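Local coordinates for putative Oleoyl-[acyl-carrier protein] thioesterase (Lactobacillus plantarum, PDB 2OWN) that probably hydrolyses the thioester bond of oleoyl-[acyl-carrier protein], releasing the free fatty acid and the carrier protein, at residues 232-237 / 252-257; 165-170 / 216-221. All blocks are in the same frame, centred on the assembly; numbering follows the deposited sequence.

Contact 1. Residues 232-237 / 252-257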
loop_
_atom_site.group_PDB
_atom_site.type_symbol
_atom_site.label_atom_id
_atom_site.label_comp_id
_atom_site.label_asym_id
_atom_site.label_seq_id
_atom_site.Cartn_x
_atom_site.Cartn_y
_atom_site.Cartn_z
ATOM N N ASP B 232 -23.040 -14.327 16.526
ATOM C CA ASP B 232 -21.624 -13.909 16.659
ATOM C C ASP B 232 -21.177 -12.788 15.701
ATOM O O ASP B 232 -19.965 -12.603 15.511
ATOM C CB ASP B 232 -20.686 -15.145 16.555
ATOM C CG ASP B 232 -21.017 -16.225 17.570
ATOM O OD1 ASP B 232 -21.285 -15.903 18.747
ATOM O OD2 ASP B 232 -20.953 -17.410 17.195
ATOM N N GLN B 233 -22.131 -11.999 15.173
ATOM C CA GLN B 233 -21.850 -10.930 14.216
ATOM C C GLN B 233 -22.362 -9.535 14.582
ATOM O O GLN B 233 -23.172 -9.371 15.498
ATOM C CB GLN B 233 -22.379 -11.318 12.818
ATOM C CG GLN B 233 -21.688 -12.553 12.212
ATOM C CD GLN B 233 -22.036 -12.840 10.750
ATOM O OE1 GLN B 233 -22.721 -12.066 10.073
ATOM N NE2 GLN B 233 -21.526 -13.955 10.252
ATOM N N VAL B 234 -21.783 -8.549 13.886
ATOM C CA VAL B 234 -22.126 -7.121 13.966
ATOM C C VAL B 234 -22.087 -6.557 12.536
ATOM O O VAL B 234 -21.438 -7.145 11.645
ATOM C CB VAL B 234 -21.186 -6.304 14.901
ATOM C CG1 VAL B 234 -21.289 -6.800 16.329
ATOM C CG2 VAL B 234 -19.741 -6.365 14.435
ATOM N N THR B 235 -22.760 -5.428 12.336
ATOM C CA THR B 235 -22.839 -4.750 11.032
ATOM C C THR B 235 -22.324 -3.327 11.153
ATOM O O THR B 235 -22.596 -2.675 12.161
ATOM C CB THR B 235 -24.294 -4.705 10.532
ATOM O OG1 THR B 235 -24.861 -6.017 10.603
ATOM C CG2 THR B 235 -24.390 -4.175 9.082
ATOM N N THR B 236 -21.542 -2.871 10.165
ATOM C CA THR B 236 -21.078 -1.468 10.104
ATOM C C THR B 236 -21.611 -0.880 8.778
ATOM O O THR B 236 -21.463 -1.509 7.736
ATOM C CB THR B 236 -19.566 -1.251 10.296
ATOM O OG1 THR B 236 -18.842 -1.782 9.192
ATOM C CG2 THR B 236 -19.092 -1.878 11.625
ATOM N N SER B 237 -22.266 0.276 8.868
ATOM C CA SER B 237 -22.847 1.026 7.748
ATOM C C SER B 237 -21.934 2.225 7.577
ATOM O O SER B 237 -21.769 2.983 8.528
ATOM C CB SER B 237 -24.273 1.459 8.077
ATOM O OG SER B 237 -24.839 2.244 7.044
ATOM N N ILE B 252 -20.650 -3.510 5.848
ATOM C CA ILE B 252 -19.734 -4.614 6.157
ATOM C C ILE B 252 -20.323 -5.476 7.275
ATOM O O ILE B 252 -20.802 -4.933 8.277
ATOM C CB ILE B 252 -18.316 -4.119 6.577
ATOM C CG1 ILE B 252 -17.702 -3.193 5.519
ATOM C CG2 ILE B 252 -17.359 -5.309 6.841
ATOM C CD1 ILE B 252 -16.353 -2.603 5.919
ATOM N N GLN B 253 -20.285 -6.797 7.079
ATOM C CA GLN B 253 -20.721 -7.784 8.060
ATOM C C GLN B 253 -19.420 -8.338 8.655
ATOM O O GLN B 253 -18.498 -8.715 7.901
ATOM C CB GLN B 253 -21.581 -8.878 7.420
ATOM C CG GLN B 253 -22.815 -8.355 6.631
ATOM C CD GLN B 253 -23.827 -7.563 7.467
ATOM O OE1 GLN B 253 -23.812 -7.595 8.697
ATOM N NE2 GLN B 253 -24.736 -6.873 6.786
ATOM N N TRP B 254 -19.345 -8.360 9.992
ATOM C CA TRP B 254 -18.178 -8.822 10.749
ATOM C C TRP B 254 -18.516 -9.927 11.724
ATOM O O TRP B 254 -19.631 -9.942 12.217
ATOM C CB TRP B 254 -17.632 -7.687 11.614
ATOM C CG TRP B 254 -17.238 -6.450 10.930
ATOM C CD1 TRP B 254 -18.060 -5.437 10.569
ATOM C CD2 TRP B 254 -15.906 -6.033 10.598
ATOM N NE1 TRP B 254 -17.337 -4.423 10.005
ATOM C CE2 TRP B 254 -16.016 -4.757 9.986
ATOM C CE3 TRP B 254 -14.629 -6.621 10.730
ATOM C CZ2 TRP B 254 -14.890 -4.024 9.522
ATOM C CZ3 TRP B 254 -13.495 -5.908 10.259
ATOM C CH2 TRP B 254 -13.641 -4.610 9.658
ATOM N N ARG B 255 -17.540 -10.791 12.032
ATOM C CA ARG B 255 -17.689 -11.870 13.024
ATOM C C ARG B 255 -16.937 -11.389 14.267
ATOM O O ARG B 255 -15.760 -11.056 14.164
ATOM C CB ARG B 255 -17.101 -13.203 12.557
ATOM C CG ARG B 255 -17.423 -14.366 13.507
ATOM C CD ARG B 255 -16.920 -15.718 13.032
ATOM N NE ARG B 255 -15.458 -15.848 13.071
ATOM C CZ ARG B 255 -14.582 -15.575 12.088
ATOM N NH1 ARG B 255 -14.956 -15.097 10.882
ATOM N NH2 ARG B 255 -13.275 -15.775 12.324
ATOM N N THR B 256 -17.606 -11.379 15.421
ATOM C CA THR B 256 -17.009 -10.962 16.703
ATOM C C THR B 256 -16.138 -12.117 17.209
ATOM O O THR B 256 -16.629 -13.246 17.350
ATOM C CB THR B 256 -18.076 -10.569 17.725
ATOM O OG1 THR B 256 -18.863 -9.508 17.171
ATOM C CG2 THR B 256 -17.463 -10.104 19.066
ATOM N N LEU B 257 -14.856 -11.824 17.451
ATOM C CA LEU B 257 -13.888 -12.809 17.933
ATOM C C LEU B 257 -14.013 -12.959 19.462
ATOM O O LEU B 257 -14.352 -11.962 20.137
ATOM C CB LEU B 257 -12.456 -12.412 17.548
ATOM C CG LEU B 257 -12.186 -12.211 16.050
ATOM C CD1 LEU B 257 -10.769 -11.703 15.836
ATOM C CD2 LEU B 257 -12.432 -13.483 15.214
HETATM O O HOH W 1 -24.157 -9.765 10.288
#
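V234 and W254 face each other as a hydrogen-bonded pair in an antiparallel beta hairpin of the C-terminal hotdog domain, formed by strands 233-241 and 246-256. Their backbones exchange two bonds, W254 N to V234 O (2.9 Å) and V234 N to W254 O (3.1 Å), and T236 with I252 repeats the pattern. One residue before strand 233-241 begins, D232 O still accepts T256 N.

Apolar contact gathers on the face shared by V234, T236, I252 and W254, where F196 of helix 194-197 meets the indole edge-to-face. V234 CG2 lies 3.8 Å from W254 CB, and I252 CG2 sits over one face of the indole, toward its rim.

The polar side chains of Q233, T235 and Q253 occupy the other face. Q253 bends at its second torsion (chi2 -61°), which brings OE1 back to T235 OG1 at 2.7 Å; the hydroxyl donates in the amide plane, onto a lone pair. A water donates to the same OE1 and to Q233 OE1, tying the two glutamines together. Cut back to an alanine here, Q253 would probably leave the T235 hydroxyl without this acceptor and the water with one anchor fewer.

On the indole side, T236 OG1, also hydrogen-bonded to H238, receives W254 NE1 at 3.1 Å, only 4° out of the ring plane and with an N-H...O angle of 169°.

Contact 2. Residues 165-170 / 216-221. With SO4 (sulfate ion), chain C.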
loop_
_atom_site.group_PDB
_atom_site.type_symbol
_atom_site.label_atom_id
_atom_site.label_comp_id
_atom_site.label_asym_id
_atom_site.label_seq_id
_atom_site.Cartn_x
_atom_site.Cartn_y
_atom_site.Cartn_z
ATOM N N PRO B 165 -12.384 13.012 8.960
ATOM C CA PRO B 165 -12.035 13.570 7.656
ATOM C C PRO B 165 -10.754 12.892 7.123
ATOM O O PRO B 165 -9.903 12.451 7.915
ATOM C CB PRO B 165 -11.781 15.046 7.968
ATOM C CG PRO B 165 -11.221 15.038 9.332
ATOM C CD PRO B 165 -11.834 13.862 10.044
ATOM N N TYR B 166 -10.668 12.760 5.803
ATOM C CA TYR B 166 -9.488 12.211 5.100
ATOM C C TYR B 166 -9.215 13.087 3.882
ATOM O O TYR B 166 -10.160 13.523 3.214
ATOM C CB TYR B 166 -9.683 10.768 4.653
ATOM C CG TYR B 166 -9.889 9.796 5.775
ATOM C CD1 TYR B 166 -8.787 9.163 6.390
ATOM C CD2 TYR B 166 -11.184 9.491 6.249
ATOM C CE1 TYR B 166 -8.964 8.236 7.459
ATOM C CE2 TYR B 166 -11.374 8.556 7.318
ATOM C CZ TYR B 166 -10.266 7.948 7.911
ATOM O OH TYR B 166 -10.455 7.066 8.930
ATOM N N HIS B 167 -7.935 13.339 3.617
ATOM C CA HIS B 167 -7.475 14.130 2.473
ATOM C C HIS B 167 -6.964 13.138 1.434
ATOM O O HIS B 167 -6.290 12.156 1.792
ATOM C CB HIS B 167 -6.393 15.111 2.896
ATOM C CG HIS B 167 -6.863 16.112 3.903
ATOM N ND1 HIS B 167 -6.893 15.847 5.256
ATOM C CD2 HIS B 167 -7.333 17.372 3.754
ATOM C CE1 HIS B 167 -7.361 16.905 5.897
ATOM N NE2 HIS B 167 -7.634 17.844 5.008
ATOM N N VAL B 168 -7.290 13.390 0.159
ATOM C CA VAL B 168 -6.873 12.535 -0.964
ATOM C C VAL B 168 -5.401 12.881 -1.237
ATOM O O VAL B 168 -5.082 14.047 -1.483
ATOM C CB VAL B 168 -7.739 12.727 -2.229
ATOM C CG1 VAL B 168 -7.285 11.806 -3.368
ATOM C CG2 VAL B 168 -9.191 12.457 -1.906
ATOM N N ARG B 169 -4.536 11.869 -1.177
ATOM C CA ARG B 169 -3.080 12.014 -1.376
ATOM C C ARG B 169 -2.642 11.776 -2.802
ATOM O O ARG B 169 -3.405 11.229 -3.603
ATOM C CB ARG B 169 -2.327 11.024 -0.503
ATOM C CG ARG B 169 -2.539 11.255 0.932
ATOM C CD ARG B 169 -1.974 10.141 1.715
ATOM N NE ARG B 169 -2.283 10.374 3.107
ATOM C CZ ARG B 169 -2.257 9.465 4.077
ATOM N NH1 ARG B 169 -1.921 8.189 3.879
ATOM N NH2 ARG B 169 -2.602 9.869 5.289
ATOM N N PHE B 170 -1.393 12.172 -3.089
ATOM C CA PHE B 170 -0.771 11.989 -4.406
ATOM C C PHE B 170 -0.722 10.489 -4.755
ATOM O O PHE B 170 -1.199 10.132 -5.834
ATOM C CB PHE B 170 0.622 12.632 -4.490
ATOM C CG PHE B 170 1.267 12.487 -5.833
ATOM C CD1 PHE B 170 0.853 13.297 -6.906
ATOM C CD2 PHE B 170 2.291 11.534 -6.044
ATOM C CE1 PHE B 170 1.445 13.168 -8.188
ATOM C CE2 PHE B 170 2.902 11.388 -7.318
ATOM C CZ PHE B 170 2.480 12.208 -8.397
ATOM N N GLY B 216 -6.745 16.619 -4.099
ATOM C CA GLY B 216 -6.981 17.913 -3.436
ATOM C C GLY B 216 -8.279 18.021 -2.630
ATOM O O GLY B 216 -8.389 18.941 -1.808
ATOM N N GLN B 217 -9.251 17.121 -2.862
ATOM C CA GLN B 217 -10.530 17.106 -2.135
ATOM C C GLN B 217 -10.355 16.436 -0.771
ATOM O O GLN B 217 -9.516 15.526 -0.615
ATOM C CB GLN B 217 -11.637 16.372 -2.913
ATOM C CG GLN B 217 -12.053 17.043 -4.219
ATOM C CD GLN B 217 -13.165 16.292 -4.959
ATOM O OE1 GLN B 217 -13.175 15.062 -5.025
ATOM N NE2 GLN B 217 -14.080 17.041 -5.555
ATOM N N THR B 218 -11.137 16.913 0.201
ATOM C CA THR B 218 -11.169 16.392 1.563
ATOM C C THR B 218 -12.480 15.606 1.637
ATOM O O THR B 218 -13.557 16.195 1.444
ATOM C CB THR B 218 -11.163 17.506 2.630
ATOM O OG1 THR B 218 -10.034 18.364 2.429
ATOM C CG2 THR B 218 -11.110 16.904 4.048
ATOM N N VAL B 219 -12.371 14.286 1.843
ATOM C CA VAL B 219 -13.534 13.393 1.982
ATOM C C VAL B 219 -13.898 13.297 3.482
ATOM O O VAL B 219 -13.018 13.423 4.345
ATOM C CB VAL B 219 -13.327 11.967 1.352
ATOM C CG1 VAL B 219 -12.824 12.091 -0.079
ATOM C CG2 VAL B 219 -12.375 11.108 2.134
ATOM N N THR B 220 -15.188 13.101 3.759
ATOM C CA THR B 220 -15.737 12.944 5.111
ATOM C C THR B 220 -16.271 11.509 5.161
ATOM O O THR B 220 -17.187 11.174 4.403
ATOM C CB THR B 220 -16.844 13.974 5.396
ATOM O OG1 THR B 220 -16.337 15.293 5.162
ATOM C CG2 THR B 220 -17.332 13.875 6.842
ATOM N N ALA B 221 -15.659 10.677 6.017
ATOM C CA ALA B 221 -16.011 9.264 6.192
ATOM C C ALA B 221 -16.874 9.130 7.428
ATOM O O ALA B 221 -16.487 9.628 8.484
ATOM C CB ALA B 221 -14.766 8.402 6.335
HETATM S S SO4 C . -5.494 12.443 6.786
HETATM O O1 SO4 C . -6.007 12.194 5.456
HETATM O O2 SO4 C . -6.423 11.925 7.787
HETATM O O3 SO4 C . -4.231 11.797 7.001
HETATM O O4 SO4 C . -5.326 13.885 6.961
#
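Y166 packs against V219 and A221 at the apolar centre of this antiparallel pairing, in which strand 162-167 lies beside strand 218-227 of the hotdog sheet. V219 CG2 touches Y166 CB at 3.7 Å. Farther out, A221 CB meets the phenol at its edge, 3.5 Å from Y166 CE2. V168 crosses V219 at about a right angle, and W187 of helix 184-191 covers both valines and stacks on the Y166 ring, whose hydroxyl is hydrogen-bonded to D190.

Between the strands, Y166 N gives a nearly straight bond to V219 O; the return bond, V219 N to Y166 O, is short at 2.7 Å but bent to 139°. Beyond the strand end, V168 N reaches Q217 O at 3.2 Å.

The opposite face carries H167 and T218, side by side. T218 CG2 lies over one face of the imidazole, 4.0 Å from its centroid, a CH-pi contact. CG of H167 lies beside its own backbone N (chi1 -62°), and the ring stands nearly square to the side-chain bond (chi2 84°), which puts ND1 on the sulfate ion that H167 N also binds. ND1 donates to sulfate O4 at 3.0 Å and H167 N to O1 at 2.9 Å; R169 NH2 adds a weak bond to O3, and H167 N of the second subunit also grips the ion, probably from the crystallisation liquor. R169 of that subunit comes close to this R169, and the sulfate probably offsets their joint charge at the dimer interface.

Overall arrangement
Contacts 1 and 2 sit on the same sheet of the C-terminal hotdog domain, their centres 26 Å apart and their nearest atoms about 8 Å apart. Strands 218-227 and 233-241 are neighbours in sequence and in the sheet, so contact 1 follows contact 2 along the chain. Both are partly buried, each setting a helix-covered apolar face against a more polar one: helix 194-197 lies over contact 1, helix 184-191 over contact 2. Contact 1 pairs the open ends of a local hairpin, and its polar face combines amides, a hydroxyl and water with the salt bridge from R255 to D201. Contact 2 joins segments far apart in sequence and reaches the second subunit, with an anion among basic groups.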